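Local atomic coordinates of diacylglycerol O-acyltransferase (Marinobacter hydrocarbonoclasticus, PDB entry 6CHJ), a protein that probably transfers the acyl group of an acyl-CoA to an alcohol or diacylglycerol, acting as a wax ester synthase and diacylglycerol acyltransferase. Residues L10-E15 / H135-D140; F361-G366 / D406-N411; S98-E103 / A129-V134. All blocks are in the same frame, centred on the assembly; numbering follows the deposited sequence.

Interaction 1: L10-E15 / H135-D140; sequences LFLWLE and HHSLVD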
loop_
_atom_site.group_PDB
_atom_site.type_symbol
_atom_site.label_atom_id
_atom_site.label_comp_id
_atom_site.label_asym_id
_atom_site.label_seq_id
_atom_site.Cartn_x
_atom_site.Cartn_y
_atom_site.Cartn_z
ATOM N N LEU B 10 10.181 -18.124 -6.993
ATOM C CA LEU B 10 11.309 -17.217 -6.816
ATOM C C LEU B 10 10.845 -15.786 -6.556
ATOM O O LEU B 10 11.400 -15.102 -5.689
ATOM C CB LEU B 10 12.223 -17.289 -8.048
ATOM C CG LEU B 10 13.584 -16.593 -8.103
ATOM C CD1 LEU B 10 13.354 -15.112 -8.359
ATOM C CD2 LEU B 10 14.444 -16.831 -6.859
ATOM N N PHE B 11 9.834 -15.320 -7.297
ATOM C CA PHE B 11 9.323 -13.962 -7.106
ATOM C C PHE B 11 8.668 -13.798 -5.741
ATOM O O PHE B 11 8.693 -12.703 -5.163
ATOM C CB PHE B 11 8.332 -13.603 -8.222
ATOM C CG PHE B 11 8.992 -13.396 -9.570
ATOM C CD1 PHE B 11 9.584 -12.186 -9.886
ATOM C CD2 PHE B 11 9.034 -14.417 -10.513
ATOM C CE1 PHE B 11 10.203 -11.986 -11.108
ATOM C CE2 PHE B 11 9.657 -14.220 -11.746
ATOM C CZ PHE B 11 10.243 -13.002 -12.037
ATOM N N LEU B 12 8.070 -14.868 -5.214
ATOM C CA LEU B 12 7.592 -14.817 -3.843
ATOM C C LEU B 12 8.764 -14.680 -2.892
ATOM O O LEU B 12 8.718 -13.900 -1.933
ATOM C CB LEU B 12 6.786 -16.078 -3.523
ATOM C CG LEU B 12 5.370 -16.155 -4.083
ATOM C CD1 LEU B 12 4.766 -17.498 -3.761
ATOM C CD2 LEU B 12 4.542 -15.039 -3.489
ATOM N N TRP B 13 9.848 -15.394 -3.184
ATOM C CA TRP B 13 10.917 -15.568 -2.215
ATOM C C TRP B 13 11.716 -14.280 -2.025
ATOM O O TRP B 13 11.919 -13.830 -0.893
ATOM C CB TRP B 13 11.804 -16.734 -2.662
ATOM C CG TRP B 13 12.943 -17.011 -1.746
ATOM C CD1 TRP B 13 12.898 -17.631 -0.519
ATOM C CD2 TRP B 13 14.310 -16.695 -1.984
ATOM N NE1 TRP B 13 14.161 -17.710 0.017
ATOM C CE2 TRP B 13 15.047 -17.143 -0.863
ATOM C CE3 TRP B 13 14.991 -16.067 -3.039
ATOM C CZ2 TRP B 13 16.426 -16.977 -0.766
ATOM C CZ3 TRP B 13 16.358 -15.910 -2.939
ATOM C CH2 TRP B 13 17.061 -16.358 -1.811
ATOM N N LEU B 14 12.162 -13.654 -3.111
ATOM C CA LEU B 14 12.992 -12.469 -2.948
ATOM C C LEU B 14 12.172 -11.198 -2.764
ATOM O O LEU B 14 12.743 -10.104 -2.771
ATOM C CB LEU B 14 13.969 -12.316 -4.120
ATOM C CG LEU B 14 13.474 -12.312 -5.558
ATOM C CD1 LEU B 14 13.258 -10.893 -5.938
ATOM C CD2 LEU B 14 14.535 -12.895 -6.459
ATOM N N GLU B 15 10.859 -11.324 -2.581
ATOM C CA GLU B 15 10.039 -10.177 -2.234
ATOM C C GLU B 15 10.280 -9.781 -0.783
ATOM O O GLU B 15 10.423 -10.639 0.105
ATOM C CB GLU B 15 8.555 -10.487 -2.464
ATOM C CG GLU B 15 7.609 -9.401 -1.987
ATOM C CD GLU B 15 6.264 -9.427 -2.704
ATOM O OE1 GLU B 15 5.513 -10.403 -2.498
ATOM O OE2 GLU B 15 5.956 -8.480 -3.473
ATOM N N HIS B 135 0.690 -9.590 -9.293
ATOM C CA HIS B 135 1.931 -10.158 -8.790
ATOM C C HIS B 135 2.598 -11.049 -9.838
ATOM O O HIS B 135 1.940 -11.850 -10.507
ATOM C CB HIS B 135 1.677 -10.954 -7.513
ATOM C CG HIS B 135 2.912 -11.146 -6.687
ATOM N ND1 HIS B 135 3.786 -12.191 -6.891
ATOM C CD2 HIS B 135 3.445 -10.395 -5.693
ATOM C CE1 HIS B 135 4.787 -12.096 -6.034
ATOM N NE2 HIS B 135 4.609 -11.010 -5.301
ATOM N N HIS B 136 3.925 -10.918 -9.962
ATOM C CA HIS B 136 4.672 -11.692 -10.955
ATOM C C HIS B 136 4.566 -13.204 -10.720
ATOM O O HIS B 136 4.625 -13.981 -11.679
ATOM C CB HIS B 136 6.144 -11.252 -10.964
ATOM C CG HIS B 136 6.830 -11.429 -12.287
ATOM N ND1 HIS B 136 7.185 -12.664 -12.790
ATOM C CD2 HIS B 136 7.245 -10.520 -13.202
ATOM C CE1 HIS B 136 7.776 -12.509 -13.960
ATOM N NE2 HIS B 136 7.828 -11.218 -14.233
ATOM N N SER B 137 4.413 -13.642 -9.469
ATOM C CA SER B 137 4.149 -15.061 -9.216
ATOM C C SER B 137 2.883 -15.548 -9.905
ATOM O O SER B 137 2.776 -16.735 -10.222
ATOM C CB SER B 137 4.027 -15.335 -7.727
ATOM O OG SER B 137 5.290 -15.684 -7.203
ATOM N N LEU B 138 1.915 -14.660 -10.129
ATOM C CA LEU B 138 0.639 -15.044 -10.714
ATOM C C LEU B 138 0.590 -14.796 -12.216
ATOM O O LEU B 138 0.046 -15.616 -12.958
ATOM C CB LEU B 138 -0.507 -14.291 -10.024
ATOM C CG LEU B 138 -1.897 -14.827 -10.356
ATOM C CD1 LEU B 138 -2.100 -16.183 -9.683
ATOM C CD2 LEU B 138 -2.987 -13.845 -9.938
ATOM N N VAL B 139 1.120 -13.671 -12.681
ATOM C CA VAL B 139 1.205 -13.364 -14.105
ATOM C C VAL B 139 2.510 -12.619 -14.366
ATOM O O VAL B 139 2.774 -11.585 -13.740
ATOM C CB VAL B 139 0.006 -12.525 -14.585
ATOM C CG1 VAL B 139 0.173 -12.126 -16.042
ATOM C CG2 VAL B 139 -1.310 -13.278 -14.379
ATOM N N ASP B 140 3.322 -13.133 -15.293
ATOM C CA ASP B 140 4.549 -12.435 -15.670
ATOM C C ASP B 140 4.216 -11.099 -16.335
ATOM O O ASP B 140 3.050 -10.729 -16.514
ATOM C CB ASP B 140 5.411 -13.306 -16.581
ATOM C CG ASP B 140 4.748 -13.581 -17.906
ATOM O OD1 ASP B 140 4.056 -14.620 -18.018
ATOM O OD2 ASP B 140 4.891 -12.749 -18.825
#

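Interaction 2: F361-G366 / D406-N411; sequences FHLLTG and DRLALN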
loop_
_atom_site.group_PDB
_atom_site.type_symbol
_atom_site.label_atom_id
_atom_site.label_comp_id
_atom_site.label_asym_id
_atom_site.label_seq_id
_atom_site.Cartn_x
_atom_site.Cartn_y
_atom_site.Cartn_z
ATOM N N PHE B 361 24.312 -13.405 -7.629
ATOM C CA PHE B 361 24.913 -13.416 -6.300
ATOM C C PHE B 361 25.046 -12.006 -5.757
ATOM O O PHE B 361 24.852 -11.775 -4.552
ATOM C CB PHE B 361 26.294 -14.094 -6.317
ATOM C CG PHE B 361 27.018 -14.029 -4.984
ATOM C CD1 PHE B 361 26.865 -15.048 -4.046
ATOM C CD2 PHE B 361 27.846 -12.956 -4.665
ATOM C CE1 PHE B 361 27.511 -14.992 -2.809
ATOM C CE2 PHE B 361 28.501 -12.895 -3.432
ATOM C CZ PHE B 361 28.326 -13.919 -2.500
ATOM N N HIS B 362 25.393 -11.047 -6.622
ATOM C CA HIS B 362 25.572 -9.688 -6.121
ATOM C C HIS B 362 24.230 -9.036 -5.775
ATOM O O HIS B 362 24.123 -8.375 -4.738
ATOM C CB HIS B 362 26.322 -8.813 -7.112
ATOM C CG HIS B 362 26.533 -7.420 -6.603
ATOM N ND1 HIS B 362 27.024 -7.165 -5.338
ATOM C CD2 HIS B 362 26.282 -6.211 -7.164
ATOM C CE1 HIS B 362 27.087 -5.859 -5.149
ATOM N NE2 HIS B 362 26.643 -5.257 -6.242
ATOM N N LEU B 363 23.220 -9.178 -6.654
ATOM C CA LEU B 363 21.871 -8.671 -6.368
ATOM C C LEU B 363 21.359 -9.176 -5.022
ATOM O O LEU B 363 20.910 -8.386 -4.182
ATOM C CB LEU B 363 20.902 -9.077 -7.481
ATOM C CG LEU B 363 21.258 -8.307 -8.751
ATOM C CD1 LEU B 363 20.601 -8.886 -9.980
ATOM C CD2 LEU B 363 20.890 -6.841 -8.564
ATOM N N LEU B 364 21.478 -10.493 -4.792
ATOM C CA LEU B 364 20.946 -11.111 -3.584
ATOM C C LEU B 364 21.693 -10.667 -2.332
ATOM O O LEU B 364 21.101 -10.586 -1.246
ATOM C CB LEU B 364 21.011 -12.636 -3.712
ATOM C CG LEU B 364 19.877 -13.295 -4.503
ATOM C CD1 LEU B 364 20.229 -14.740 -4.842
ATOM C CD2 LEU B 364 18.546 -13.218 -3.731
ATOM N N THR B 365 22.994 -10.407 -2.445
ATOM C CA THR B 365 23.791 -10.242 -1.236
ATOM C C THR B 365 24.441 -8.881 -1.079
ATOM O O THR B 365 24.686 -8.472 0.063
ATOM C CB THR B 365 24.884 -11.320 -1.146
ATOM O OG1 THR B 365 25.959 -11.009 -2.049
ATOM C CG2 THR B 365 24.307 -12.725 -1.431
ATOM N N GLY B 366 24.708 -8.158 -2.173
ATOM C CA GLY B 366 25.467 -6.928 -2.067
ATOM C C GLY B 366 26.909 -7.129 -1.640
ATOM O O GLY B 366 27.553 -6.168 -1.213
ATOM N N ASP B 406 16.759 -4.006 -4.728
ATOM C CA ASP B 406 18.059 -3.679 -4.150
ATOM C C ASP B 406 19.136 -3.807 -5.223
ATOM O O ASP B 406 19.258 -4.854 -5.863
ATOM C CB ASP B 406 18.394 -4.635 -2.995
ATOM C CG ASP B 406 17.856 -4.180 -1.636
ATOM O OD1 ASP B 406 17.388 -3.032 -1.479
ATOM O OD2 ASP B 406 17.918 -4.999 -0.702
ATOM N N ARG B 407 19.905 -2.733 -5.421
ATOM C CA ARG B 407 20.996 -2.610 -6.395
ATOM C C ARG B 407 20.520 -2.582 -7.850
ATOM O O ARG B 407 21.356 -2.646 -8.767
ATOM C CB ARG B 407 22.078 -3.696 -6.200
ATOM C CG ARG B 407 22.978 -3.425 -4.967
ATOM C CD ARG B 407 23.641 -4.689 -4.363
ATOM N NE ARG B 407 22.718 -5.724 -3.862
ATOM C CZ ARG B 407 22.279 -5.825 -2.606
ATOM N NH1 ARG B 407 21.484 -6.824 -2.266
ATOM N NH2 ARG B 407 22.633 -4.937 -1.690
ATOM N N LEU B 408 19.190 -2.461 -8.095
ATOM C CA LEU B 408 18.624 -2.026 -9.386
ATOM C C LEU B 408 17.519 -1.000 -9.081
ATOM O O LEU B 408 16.326 -1.264 -9.226
ATOM C CB LEU B 408 18.076 -3.196 -10.215
ATOM C CG LEU B 408 19.107 -4.193 -10.737
ATOM C CD1 LEU B 408 18.456 -5.512 -11.200
ATOM C CD2 LEU B 408 19.927 -3.546 -11.863
ATOM N N ALA B 409 17.922 0.211 -8.680
ATOM C CA ALA B 409 16.940 1.222 -8.292
ATOM C C ALA B 409 16.004 1.590 -9.440
ATOM O O ALA B 409 14.848 1.956 -9.190
ATOM C CB ALA B 409 17.644 2.470 -7.763
ATOM N N LEU B 410 16.461 1.461 -10.694
ATOM C CA LEU B 410 15.735 1.959 -11.855
ATOM C C LEU B 410 15.457 0.827 -12.831
ATOM O O LEU B 410 16.350 0.036 -13.149
ATOM C CB LEU B 410 16.520 3.069 -12.560
ATOM C CG LEU B 410 15.918 3.754 -13.801
ATOM C CD1 LEU B 410 14.596 4.486 -13.527
ATOM C CD2 LEU B 410 16.912 4.734 -14.386
ATOM N N ASN B 411 14.218 0.745 -13.299
ATOM C CA ASN B 411 13.845 -0.221 -14.318
ATOM C C ASN B 411 13.129 0.522 -15.437
ATOM O O ASN B 411 12.090 1.156 -15.206
ATOM C CB ASN B 411 12.967 -1.326 -13.734
ATOM C CG ASN B 411 12.796 -2.479 -14.688
ATOM O OD1 ASN B 411 12.362 -2.293 -15.820
ATOM N ND2 ASN B 411 13.165 -3.676 -14.254
#

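Interaction 3: S98-E103 / A129-V134; sequences SFVSAE and ALYTKV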
loop_
_atom_site.group_PDB
_atom_site.type_symbol
_atom_site.label_atom_id
_atom_site.label_comp_id
_atom_site.label_asym_id
_atom_site.label_seq_id
_atom_site.Cartn_x
_atom_site.Cartn_y
_atom_site.Cartn_z
ATOM N N SER B 98 1.763 10.536 -9.821
ATOM C CA SER B 98 1.905 10.435 -8.371
ATOM C C SER B 98 1.011 9.351 -7.820
ATOM O O SER B 98 1.412 8.616 -6.906
ATOM C CB SER B 98 1.572 11.757 -7.693
ATOM O OG SER B 98 2.093 12.836 -8.444
ATOM N N PHE B 99 -0.202 9.234 -8.361
ATOM C CA PHE B 99 -1.110 8.197 -7.892
ATOM C C PHE B 99 -0.511 6.819 -8.139
ATOM O O PHE B 99 -0.562 5.944 -7.267
ATOM C CB PHE B 99 -2.492 8.316 -8.558
ATOM C CG PHE B 99 -3.408 7.155 -8.242
ATOM C CD1 PHE B 99 -4.279 7.213 -7.159
ATOM C CD2 PHE B 99 -3.340 5.965 -8.981
ATOM C CE1 PHE B 99 -5.092 6.117 -6.837
ATOM C CE2 PHE B 99 -4.139 4.865 -8.656
ATOM C CZ PHE B 99 -5.025 4.945 -7.581
ATOM N N VAL B 100 0.039 6.599 -9.336
ATOM C CA VAL B 100 0.587 5.279 -9.648
ATOM C C VAL B 100 1.839 5.001 -8.813
ATOM O O VAL B 100 2.073 3.858 -8.392
ATOM C CB VAL B 100 0.859 5.152 -11.161
ATOM C CG1 VAL B 100 1.547 3.823 -11.472
ATOM C CG2 VAL B 100 -0.463 5.289 -11.958
ATOM N N SER B 101 2.628 6.038 -8.514
ATOM C CA SER B 101 3.855 5.858 -7.741
ATOM C C SER B 101 3.542 5.418 -6.310
ATOM O O SER B 101 4.174 4.492 -5.780
ATOM C CB SER B 101 4.669 7.155 -7.760
ATOM O OG SER B 101 4.796 7.675 -9.086
ATOM N N ALA B 102 2.548 6.062 -5.685
ATOM C CA ALA B 102 2.055 5.646 -4.371
ATOM C C ALA B 102 1.472 4.239 -4.413
ATOM O O ALA B 102 1.801 3.390 -3.578
ATOM C CB ALA B 102 0.994 6.640 -3.874
ATOM N N GLU B 103 0.584 3.972 -5.371
ATOM C CA GLU B 103 -0.097 2.686 -5.376
ATOM C C GLU B 103 0.860 1.538 -5.725
ATOM O O GLU B 103 0.744 0.444 -5.164
ATOM C CB GLU B 103 -1.288 2.737 -6.334
ATOM C CG GLU B 103 -2.267 1.606 -6.125
ATOM C CD GLU B 103 -2.748 1.491 -4.670
ATOM O OE1 GLU B 103 -3.107 2.530 -4.075
ATOM O OE2 GLU B 103 -2.753 0.355 -4.129
ATOM N N ALA B 129 -8.439 6.675 -16.346
ATOM C CA ALA B 129 -7.267 5.804 -16.337
ATOM C C ALA B 129 -7.577 4.468 -15.674
ATOM O O ALA B 129 -8.417 4.372 -14.776
ATOM C CB ALA B 129 -6.071 6.453 -15.619
ATOM N N LEU B 130 -6.884 3.429 -16.122
ATOM C CA LEU B 130 -6.866 2.151 -15.426
ATOM C C LEU B 130 -5.440 1.901 -14.966
ATOM O O LEU B 130 -4.519 1.871 -15.793
ATOM C CB LEU B 130 -7.337 0.994 -16.309
ATOM C CG LEU B 130 -8.813 0.667 -16.467
ATOM C CD1 LEU B 130 -8.925 -0.763 -16.966
ATOM C CD2 LEU B 130 -9.638 0.895 -15.174
ATOM N N TYR B 131 -5.260 1.719 -13.658
ATOM C CA TYR B 131 -4.006 1.215 -13.117
ATOM C C TYR B 131 -4.236 -0.195 -12.610
ATOM O O TYR B 131 -4.974 -0.391 -11.637
ATOM C CB TYR B 131 -3.442 2.094 -12.006
ATOM C CG TYR B 131 -2.299 1.381 -11.292
ATOM C CD1 TYR B 131 -1.039 1.232 -11.904
ATOM C CD2 TYR B 131 -2.501 0.804 -10.045
ATOM C CE1 TYR B 131 -0.012 0.555 -11.271
ATOM C CE2 TYR B 131 -1.490 0.112 -9.402
ATOM C CZ TYR B 131 -0.247 -0.008 -10.008
ATOM O OH TYR B 131 0.716 -0.682 -9.319
ATOM N N THR B 132 -3.563 -1.159 -13.235
ATOM C CA THR B 132 -3.689 -2.575 -12.921
ATOM C C THR B 132 -2.399 -3.083 -12.295
ATOM O O THR B 132 -1.312 -2.766 -12.769
ATOM C CB THR B 132 -4.006 -3.377 -14.185
ATOM O OG1 THR B 132 -5.171 -2.822 -14.803
ATOM C CG2 THR B 132 -4.259 -4.838 -13.870
ATOM N N LYS B 133 -2.524 -3.883 -11.238
ATOM C CA LYS B 133 -1.384 -4.385 -10.474
ATOM C C LYS B 133 -1.552 -5.888 -10.346
ATOM O O LYS B 133 -2.565 -6.346 -9.806
ATOM C CB LYS B 133 -1.336 -3.724 -9.082
ATOM C CG LYS B 133 -0.205 -4.171 -8.169
ATOM C CD LYS B 133 -0.447 -3.857 -6.691
ATOM C CE LYS B 133 -0.815 -2.398 -6.430
ATOM N NZ LYS B 133 -0.074 -1.902 -5.222
ATOM N N VAL B 134 -0.585 -6.663 -10.841
ATOM C CA VAL B 134 -0.633 -8.119 -10.690
ATOM C C VAL B 134 0.716 -8.623 -10.205
ATOM O O VAL B 134 1.764 -8.160 -10.668
ATOM C CB VAL B 134 -1.030 -8.844 -11.994
ATOM C CG1 VAL B 134 -1.191 -10.350 -11.735
ATOM C CG2 VAL B 134 -2.328 -8.279 -12.537
#

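Interaction 1: L10-E15 / H135-D140
F11 and H136 lie ring on ring in an offset stack, their centroids 3.7 Å apart and their planes 23° from parallel. The imidazole does not sit squarely over the phenyl: its ND1 and CE1 lie above the CE2 and CZ end, while H136 CB covers the CD1 side and adds a CH-pi contact. D140 CA lies over the other face of the H136 ring, which is thus sandwiched between its own loop and the helix. F11 gets there because its CG stands anti to the carbonyl carbon (chi1 -71°), with CB 3.8 Å from S137 OG. H135, H136 and D140 belong to the HHxxxDG signature of this acyltransferase family, carried here by the loop between strand 127-135 and helix 141-150, with the end of helix 6-13 laid across its first half. H135 is held at both ring nitrogens. On the far side from its CB, NE2 donates to E15 OE1 over 3.0 Å, meeting the carboxylate from above its plane; within the loop, ND1 accepts from S137 N, also at 3.0 Å. With both ends of the imidazole tied, the ring is probably held against flipping. E15 is itself fixed, since R110 forms a salt bridge with OE1 and the M21 amide donates to OE2, so the carboxylate offers the histidine a set position. L12 packs beside H135 and S137: its CD2 lies 3.9 Å from H135 CE1, and its CG touches S137 OG, a hydroxyl hydrogen-bonded to D8 O.

Interaction 2: F361-G366 / D406-N411
At the C-terminal end of helix 345-365 an arginine, R407, reaches in from the loop that precedes strand 410-417 and bonds to a carbonyl of the last turn. Its guanidinium meets L363 O edge-on: NH1 donates within the guanidinium plane, nearly straight at 170°, though the modelled 2.5 Å between NH1 and L363 O is shorter than usual and the exact length is doubtful. NE adds a weak bond to the same oxygen at 3.2 Å, so two N-H groups grip this one carbonyl. A positive group at this end would also be expected to suit the helix dipole. The side chain folds over at chi3 (-61°), which turns the guanidinium back against the helix end and lays one of its faces under G366 N, 3.4 Å from R407 CZ. G366 leaves the helix with positive phi, and a side chain on it would run into R407 NH2. Further back, R407 CD sits over the face of the H362 ring, 3.6 Å from NE2, a CH-pi contact; H362 ND1 is bonded to A368 N. Apolar packing finishes the join, with L363 CD2 3.8 Å from L408 CD1. R407 O is held by N232 ND2 and D406 OD1 by I235 N, while F361, L364 and T365 pack on helix 200-212, so the end of helix 345-365 lies between helix 200-212 and the loop leading into strand 410-417.

Interaction 3: S98-E103 / A129-V134
Y131 leans from its strand onto helix 93-105, touching F99, V100 and E103 in turn. Its CB meets the edge of the F99 ring, 4.4 Å from CE2. With CG anti to the backbone N (chi1 169°), the ring is carried out toward the helix and its two sides find different partners. Along one, CD1 and CE1 rest against V100 CG1, the nearer approach being 3.6 Å from CE1; V100 CG2 stays close to CD1 as well. Along the other, CE2 lies 3.7 Å from E103 CG, with CD2 a little farther off, so it is the aliphatic part of the glutamate that packs on the phenol. At the tip, OH is hydrogen-bonded to H104 ND1, one residue on in the same helix. The helix lies flat on the mixed sheet of the N-terminal acyltransferase domain, its axis 10.2 Å from that of strand 129-134 and running nearly parallel to it, at 17°; this strand then leads into the HHxxxDG loop. Cutting Y131 back to an alanine is likely to open a gap between V100 and E103 and leave H104 ND1 without its hydroxyl mate. Two residues along the strand, on the same side of the sheet, K133 lays its CE at the edge of the tyrosine ring and sends NZ to E103 O. That bond is modelled at 2.5 Å between NZ and O, too short to take its length at face value. E103 OE2 forms a long salt bridge to K133 NZ (3.7 Å). H106 O also accepts from NZ, and E116, whose carboxylate lies close to that of E103, makes a long ion pair with the same ammonium, which may ease the repulsion between the two acids.

In the fold
Interaction 3 is the buried one, a helix laid on a sheet; interactions 1 and 2 are partly buried and join a helix end to a loop. Interaction 1 takes up the loop that begins where strand 127-135, used by interaction 3, ends, with V134 CG1 packed 3.8 Å from V139 CB. Interaction 3 combines phenol and aliphatic packing with a lysine at a helix carbonyl and a long salt bridge; at the strand's end, interaction 1 turns to stacked rings and a histidine-carboxylate bond. Interaction 2, in the C-terminal family region, relies on an arginine at a helix terminus, yet touches interaction 1 through W13 and L364. The nearest atoms of interactions 2 and 3 are about 11 Å apart.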